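Local coordinates for putative type VI secretion protein (Escherichia coli, PDB 6SKI) that probably hydrolyses phospholipids as a toxic effector that the VgrG spike of the type VI secretion system carries, at residues Y99-W104 with D415-C420; R350-A355 with T379-I384. All blocks are in the same frame, centred on the assembly; numbering follows the deposited sequence.

Interaction 1 of 2, residues Y99-W104 with D415-C420; sequences YSNIHW and DWANVC
Asn101, in the first turn of helix 101-108, reaches across to the first turn of helix 416-431 and donates a hydrogen bond from ND2 to the backbone O of Ala417, at 2.8 Å. The bond is somewhat bent, with an N-H...O angle of 144°. Ala417 O lies close to the plane of the Asn101 amide, while ND2 itself sits tilted by 20° from the carbonyl plane of Ala417. The side chain of Asn101 gets there with CG beside its backbone N and anti to its carbonyl carbon (chi1 -85°), which sends the amide outward from its helix. The same amide brings OD1 to 3.1 Å from Ala417 O; two acceptors cannot bond, so the donor end alone makes the link.

Ala417 suits its place because its small CB points toward Asn101 and lies 4.0 Å from ND2, leaving the amide room to approach the backbone. About one turn further along, CB of Cys420 comes to 3.8 Å from Asn101 ND2 and adds an apolar neighbour.

Beyond the pair, ND2 has a weak hydrogen bond to Ile313 O, and the Asn101 backbone bonds to Gly314, so this residue also ties in the loop holding Ile313 and Gly314. Leu421 touches both Asn101 and Trp104, extending the helix-helix contact.

All three touching residues are buried, and asparagine supplies an uncharged donor for a carbonyl there. The contact is thus a polar link between two helix starts, resting on one amide that bonds a helix carbonyl and, weakly, a loop carbonyl.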
loop_
_atom_site.group_PDB
_atom_site.type_symbol
_atom_site.label_atom_id
_atom_site.label_comp_id
_atom_site.label_asym_id
_atom_site.label_seq_id
_atom_site.Cartn_x
_atom_site.Cartn_y
_atom_site.Cartn_z
ATOM N N TYR A 99 -3.954 -8.928 7.764
ATOM C CA TYR A 99 -3.906 -8.976 6.312
ATOM C C TYR A 99 -4.729 -7.840 5.723
ATOM O O TYR A 99 -5.862 -7.592 6.140
ATOM C CB TYR A 99 -4.431 -10.321 5.823
ATOM C CG TYR A 99 -3.507 -11.470 6.125
ATOM C CD1 TYR A 99 -2.161 -11.402 5.809
ATOM C CD2 TYR A 99 -3.979 -12.620 6.736
ATOM C CE1 TYR A 99 -1.312 -12.448 6.084
ATOM C CE2 TYR A 99 -3.137 -13.672 7.018
ATOM C CZ TYR A 99 -1.804 -13.582 6.689
ATOM O OH TYR A 99 -0.957 -14.629 6.968
ATOM N N SER A 100 -4.152 -7.144 4.751
ATOM C CA SER A 100 -4.841 -6.038 4.103
ATOM C C SER A 100 -5.734 -6.590 3.001
ATOM O O SER A 100 -5.828 -7.801 2.789
ATOM C CB SER A 100 -3.838 -5.027 3.561
ATOM O OG SER A 100 -2.697 -5.675 3.038
ATOM N N ASN A 101 -6.392 -5.701 2.268
ATOM C CA ASN A 101 -7.206 -6.115 1.139
ATOM C C ASN A 101 -6.368 -6.385 -0.097
ATOM O O ASN A 101 -6.837 -7.068 -1.010
ATOM C CB ASN A 101 -8.253 -5.046 0.825
ATOM C CG ASN A 101 -9.499 -5.192 1.662
ATOM O OD1 ASN A 101 -9.713 -6.219 2.299
ATOM N ND2 ASN A 101 -10.326 -4.159 1.674
ATOM N N ILE A 102 -5.133 -5.884 -0.131
ATOM C CA ILE A 102 -4.218 -6.231 -1.209
ATOM C C ILE A 102 -3.771 -7.677 -1.070
ATOM O O ILE A 102 -3.613 -8.391 -2.066
ATOM C CB ILE A 102 -3.027 -5.258 -1.226
ATOM C CG1 ILE A 102 -3.519 -3.837 -1.490
ATOM C CG2 ILE A 102 -2.011 -5.669 -2.268
ATOM C CD1 ILE A 102 -4.250 -3.694 -2.793
ATOM N N HIS A 103 -3.586 -8.141 0.166
ATOM C CA HIS A 103 -3.304 -9.551 0.402
ATOM C C HIS A 103 -4.421 -10.434 -0.142
ATOM O O HIS A 103 -4.168 -11.434 -0.820
ATOM C CB HIS A 103 -3.114 -9.795 1.897
ATOM C CG HIS A 103 -2.859 -11.226 2.247
ATOM N ND1 HIS A 103 -3.866 -12.087 2.625
ATOM C CD2 HIS A 103 -1.713 -11.944 2.294
ATOM C CE1 HIS A 103 -3.353 -13.277 2.876
ATOM N NE2 HIS A 103 -2.048 -13.217 2.686
ATOM N N TRP A 104 -5.669 -10.069 0.143
ATOM C CA TRP A 104 -6.798 -10.886 -0.283
ATOM C C TRP A 104 -7.006 -10.800 -1.786
ATOM O O TRP A 104 -7.391 -11.787 -2.420
ATOM C CB TRP A 104 -8.055 -10.459 0.466
ATOM C CG TRP A 104 -7.963 -10.698 1.929
ATOM C CD1 TRP A 104 -8.077 -9.771 2.915
ATOM C CD2 TRP A 104 -7.732 -11.950 2.581
ATOM N NE1 TRP A 104 -7.929 -10.362 4.141
ATOM C CE2 TRP A 104 -7.717 -11.703 3.963
ATOM C CE3 TRP A 104 -7.538 -13.257 2.127
ATOM C CZ2 TRP A 104 -7.516 -12.711 4.897
ATOM C CZ3 TRP A 104 -7.338 -14.254 3.054
ATOM C CH2 TRP A 104 -7.328 -13.977 4.423
ATOM N N ASP A 415 -14.900 -6.309 9.870
ATOM C CA ASP A 415 -15.630 -6.910 8.765
ATOM C C ASP A 415 -15.994 -5.930 7.659
ATOM O O ASP A 415 -16.600 -6.346 6.668
ATOM C CB ASP A 415 -16.908 -7.571 9.285
ATOM C CG ASP A 415 -16.629 -8.709 10.232
ATOM O OD1 ASP A 415 -16.058 -9.726 9.790
ATOM O OD2 ASP A 415 -16.978 -8.589 11.423
ATOM N N TRP A 416 -15.653 -4.651 7.786
ATOM C CA TRP A 416 -15.995 -3.691 6.746
ATOM C C TRP A 416 -14.943 -3.630 5.648
ATOM O O TRP A 416 -15.249 -3.211 4.521
ATOM C CB TRP A 416 -16.200 -2.303 7.359
ATOM C CG TRP A 416 -16.700 -1.302 6.380
ATOM C CD1 TRP A 416 -16.002 -0.272 5.832
ATOM C CD2 TRP A 416 -18.012 -1.245 5.816
ATOM N NE1 TRP A 416 -16.798 0.431 4.965
ATOM C CE2 TRP A 416 -18.038 -0.149 4.936
ATOM C CE3 TRP A 416 -19.167 -2.013 5.970
ATOM C CZ2 TRP A 416 -19.174 0.198 4.215
ATOM C CZ3 TRP A 416 -20.291 -1.669 5.254
ATOM C CH2 TRP A 416 -20.288 -0.573 4.388
ATOM N N ALA A 417 -13.734 -4.105 5.923
ATOM C CA ALA A 417 -12.737 -4.229 4.879
ATOM C C ALA A 417 -13.046 -5.377 3.938
ATOM O O ALA A 417 -12.597 -5.352 2.793
ATOM C CB ALA A 417 -11.349 -4.419 5.491
ATOM N N ASN A 418 -13.866 -6.336 4.366
ATOM C CA ASN A 418 -14.358 -7.349 3.441
ATOM C C ASN A 418 -15.372 -6.751 2.474
ATOM O O ASN A 418 -15.404 -7.110 1.293
ATOM C CB ASN A 418 -14.970 -8.507 4.220
ATOM C CG ASN A 418 -13.957 -9.226 5.077
ATOM O OD1 ASN A 418 -12.764 -9.215 4.785
ATOM N ND2 ASN A 418 -14.424 -9.849 6.148
ATOM N N VAL A 419 -16.194 -5.819 2.956
ATOM C CA VAL A 419 -17.103 -5.100 2.071
ATOM C C VAL A 419 -16.316 -4.275 1.065
ATOM O O VAL A 419 -16.626 -4.263 -0.133
ATOM C CB VAL A 419 -18.059 -4.220 2.896
ATOM C CG1 VAL A 419 -18.970 -3.422 1.987
ATOM C CG2 VAL A 419 -18.863 -5.065 3.861
ATOM N N CYS A 420 -15.280 -3.577 1.532
ATOM C CA CYS A 420 -14.453 -2.802 0.612
ATOM C C CYS A 420 -13.731 -3.704 -0.380
ATOM O O CYS A 420 -13.571 -3.344 -1.554
ATOM C CB CYS A 420 -13.461 -1.962 1.407
ATOM S SG CYS A 420 -14.268 -0.759 2.472
#

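Interaction 2 of 2, residues R350-A355 with T379-I384; sequences RVYRKA and TKIRSI
Helix 350-355 runs nearly antiparallel to strand 379-384: the segment axes make an angle of 163° and approach to 9.0 Å. The CA atoms come nearest at Tyr352 with Ile381 and at Ala355 with Thr379, one helical turn matched against two strand residues.

Tyr352 carries most of the contact. With CG anti to the backbone N (chi1 -176°), its ring extends from the helix to the strand, and its CD1 and CE1 atoms do the touching, approached obliquely. CD1 meets Ile381 CD1 at 3.5 Å, an apolar contact, and CE1 lies 3.1 Å from Thr379 OG1. The Tyr352 and Thr379 side chains cross at about a right angle. Ile381 suits its place because its extended CG1-CD1 branch (chi2 176°) is long enough to meet the ring. A turn along the helix, the small Ala355 lets the strand come close, its CB 4.3 Å from Thr379 CB.

Met347 touches both Tyr352 and Ile381 from the loop before the helix, while Val351 packs on strand 398-409. No hydrogen bond joins the two segments. The helix packs against the three-stranded antiparallel sheet, meeting its outer strand 376-386 here by van der Waals contact, with a tyrosine ring, an isoleucine branch and a threonine supplying the surfaces.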
loop_
_atom_site.group_PDB
_atom_site.type_symbol
_atom_site.label_atom_id
_atom_site.label_comp_id
_atom_site.label_asym_id
_atom_site.label_seq_id
_atom_site.Cartn_x
_atom_site.Cartn_y
_atom_site.Cartn_z
ATOM N N ARG A 350 -9.325 24.676 34.708
ATOM C CA ARG A 350 -9.321 25.080 33.306
ATOM C C ARG A 350 -9.209 23.873 32.386
ATOM O O ARG A 350 -9.862 23.820 31.337
ATOM C CB ARG A 350 -8.172 26.053 33.043
ATOM C CG ARG A 350 -8.126 26.577 31.620
ATOM C CD ARG A 350 -6.787 27.219 31.304
ATOM N NE ARG A 350 -5.663 26.335 31.603
ATOM C CZ ARG A 350 -5.184 25.429 30.758
ATOM N NH1 ARG A 350 -5.733 25.279 29.560
ATOM N NH2 ARG A 350 -4.156 24.668 31.109
ATOM N N VAL A 351 -8.385 22.893 32.760
ATOM C CA VAL A 351 -8.194 21.726 31.906
ATOM C C VAL A 351 -9.476 20.907 31.825
ATOM O O VAL A 351 -9.818 20.372 30.765
ATOM C CB VAL A 351 -6.996 20.887 32.395
ATOM C CG1 VAL A 351 -5.733 21.723 32.369
ATOM C CG2 VAL A 351 -7.237 20.340 33.783
ATOM N N TYR A 352 -10.217 20.807 32.933
ATOM C CA TYR A 352 -11.488 20.093 32.895
ATOM C C TYR A 352 -12.501 20.812 32.021
ATOM O O TYR A 352 -13.254 20.172 31.281
ATOM C CB TYR A 352 -12.049 19.913 34.302
ATOM C CG TYR A 352 -13.314 19.088 34.312
ATOM C CD1 TYR A 352 -13.263 17.711 34.183
ATOM C CD2 TYR A 352 -14.558 19.688 34.422
ATOM C CE1 TYR A 352 -14.411 16.954 34.182
ATOM C CE2 TYR A 352 -15.714 18.938 34.420
ATOM C CZ TYR A 352 -15.633 17.570 34.301
ATOM O OH TYR A 352 -16.778 16.808 34.296
ATOM N N ARG A 353 -12.545 22.140 32.100
ATOM C CA ARG A 353 -13.478 22.893 31.273
ATOM C C ARG A 353 -13.133 22.746 29.799
ATOM O O ARG A 353 -14.026 22.595 28.956
ATOM C CB ARG A 353 -13.464 24.360 31.694
ATOM C CG ARG A 353 -14.167 24.615 33.012
ATOM C CD ARG A 353 -14.252 26.096 33.319
ATOM N NE ARG A 353 -14.170 26.340 34.756
ATOM C CZ ARG A 353 -13.068 26.737 35.382
ATOM N NH1 ARG A 353 -11.951 26.936 34.696
ATOM N NH2 ARG A 353 -13.081 26.934 36.692
ATOM N N LYS A 354 -11.839 22.746 29.477
ATOM C CA LYS A 354 -11.418 22.546 28.097
ATOM C C LYS A 354 -11.782 21.149 27.613
ATOM O O LYS A 354 -12.283 20.979 26.496
ATOM C CB LYS A 354 -9.915 22.785 27.974
ATOM C CG LYS A 354 -9.358 22.546 26.587
ATOM C CD LYS A 354 -10.004 23.467 25.572
ATOM C CE LYS A 354 -9.200 23.512 24.286
ATOM N NZ LYS A 354 -7.741 23.612 24.557
ATOM N N ALA A 355 -11.543 20.135 28.445
ATOM C CA ALA A 355 -11.863 18.769 28.051
ATOM C C ALA A 355 -13.362 18.582 27.868
ATOM O O ALA A 355 -13.796 17.880 26.951
ATOM C CB ALA A 355 -11.318 17.784 29.083
ATOM N N THR A 379 -14.778 12.444 29.919
ATOM C CA THR A 379 -13.616 13.260 30.242
ATOM C C THR A 379 -12.909 12.617 31.425
ATOM O O THR A 379 -13.508 12.438 32.490
ATOM C CB THR A 379 -13.991 14.704 30.569
ATOM O OG1 THR A 379 -14.330 14.802 31.956
ATOM C CG2 THR A 379 -15.155 15.165 29.731
ATOM N N LYS A 380 -11.646 12.267 31.232
ATOM C CA LYS A 380 -10.854 11.596 32.247
ATOM C C LYS A 380 -9.939 12.602 32.924
ATOM O O LYS A 380 -9.300 13.426 32.252
ATOM C CB LYS A 380 -10.042 10.453 31.640
ATOM C CG LYS A 380 -10.899 9.296 31.182
ATOM C CD LYS A 380 -10.826 8.135 32.141
ATOM C CE LYS A 380 -11.760 7.023 31.718
ATOM N NZ LYS A 380 -12.517 6.470 32.871
ATOM N N ILE A 381 -9.892 12.532 34.252
ATOM C CA ILE A 381 -9.134 13.453 35.087
ATOM C C ILE A 381 -8.019 12.679 35.774
ATOM O O ILE A 381 -8.245 11.587 36.307
ATOM C CB ILE A 381 -10.031 14.139 36.130
ATOM C CG1 ILE A 381 -11.276 14.724 35.472
ATOM C CG2 ILE A 381 -9.262 15.228 36.851
ATOM C CD1 ILE A 381 -12.242 15.318 36.461
ATOM N N ARG A 382 -6.821 13.246 35.752
ATOM C CA ARG A 382 -5.676 12.760 36.502
ATOM C C ARG A 382 -5.304 13.819 37.527
ATOM O O ARG A 382 -5.256 15.005 37.200
ATOM C CB ARG A 382 -4.497 12.490 35.569
ATOM C CG ARG A 382 -3.320 11.805 36.212
ATOM C CD ARG A 382 -2.372 11.301 35.149
ATOM N NE ARG A 382 -1.044 11.012 35.678
ATOM C CZ ARG A 382 -0.030 11.866 35.637
ATOM N NH1 ARG A 382 -0.195 13.064 35.099
ATOM N NH2 ARG A 382 1.148 11.524 36.137
ATOM N N SER A 383 -5.071 13.404 38.765
ATOM C CA SER A 383 -4.600 14.309 39.804
ATOM C C SER A 383 -3.421 13.665 40.514
ATOM O O SER A 383 -3.560 12.586 41.098
ATOM C CB SER A 383 -5.713 14.640 40.796
ATOM O OG SER A 383 -6.427 13.474 41.166
ATOM N N ILE A 384 -2.267 14.321 40.461
ATOM C CA ILE A 384 -1.100 13.883 41.212
ATOM C C ILE A 384 -0.664 15.018 42.130
ATOM O O ILE A 384 -1.099 16.158 41.992
ATOM C CB ILE A 384 0.058 13.433 40.301
ATOM C CG1 ILE A 384 0.429 14.536 39.314
ATOM C CG2 ILE A 384 -0.310 12.164 39.563
ATOM C CD1 ILE A 384 1.815 14.384 38.742
#

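In the fold
From the N terminus, the chain passes strand 22-43 of the large mixed sheet before reaching helix 101-108, the first side of interaction 1. It then completes that sheet, with a possible Ser197-His310-Asp245 triad consistent with an alpha/beta-hydrolase, and continues into the three-stranded sheet. There interaction 2 closes a short loop, with 23 residues between its segments, joining helix 350-362 to strand 376-386. After strand 398-409, helix 416-431 closes the far longer loop of interaction 1, so interaction 2 is nested inside it. The contacts do not touch: their centres lie 39 Å apart. One ties early and late helices near the centre of the folded chain; the other is local to an outlying sheet.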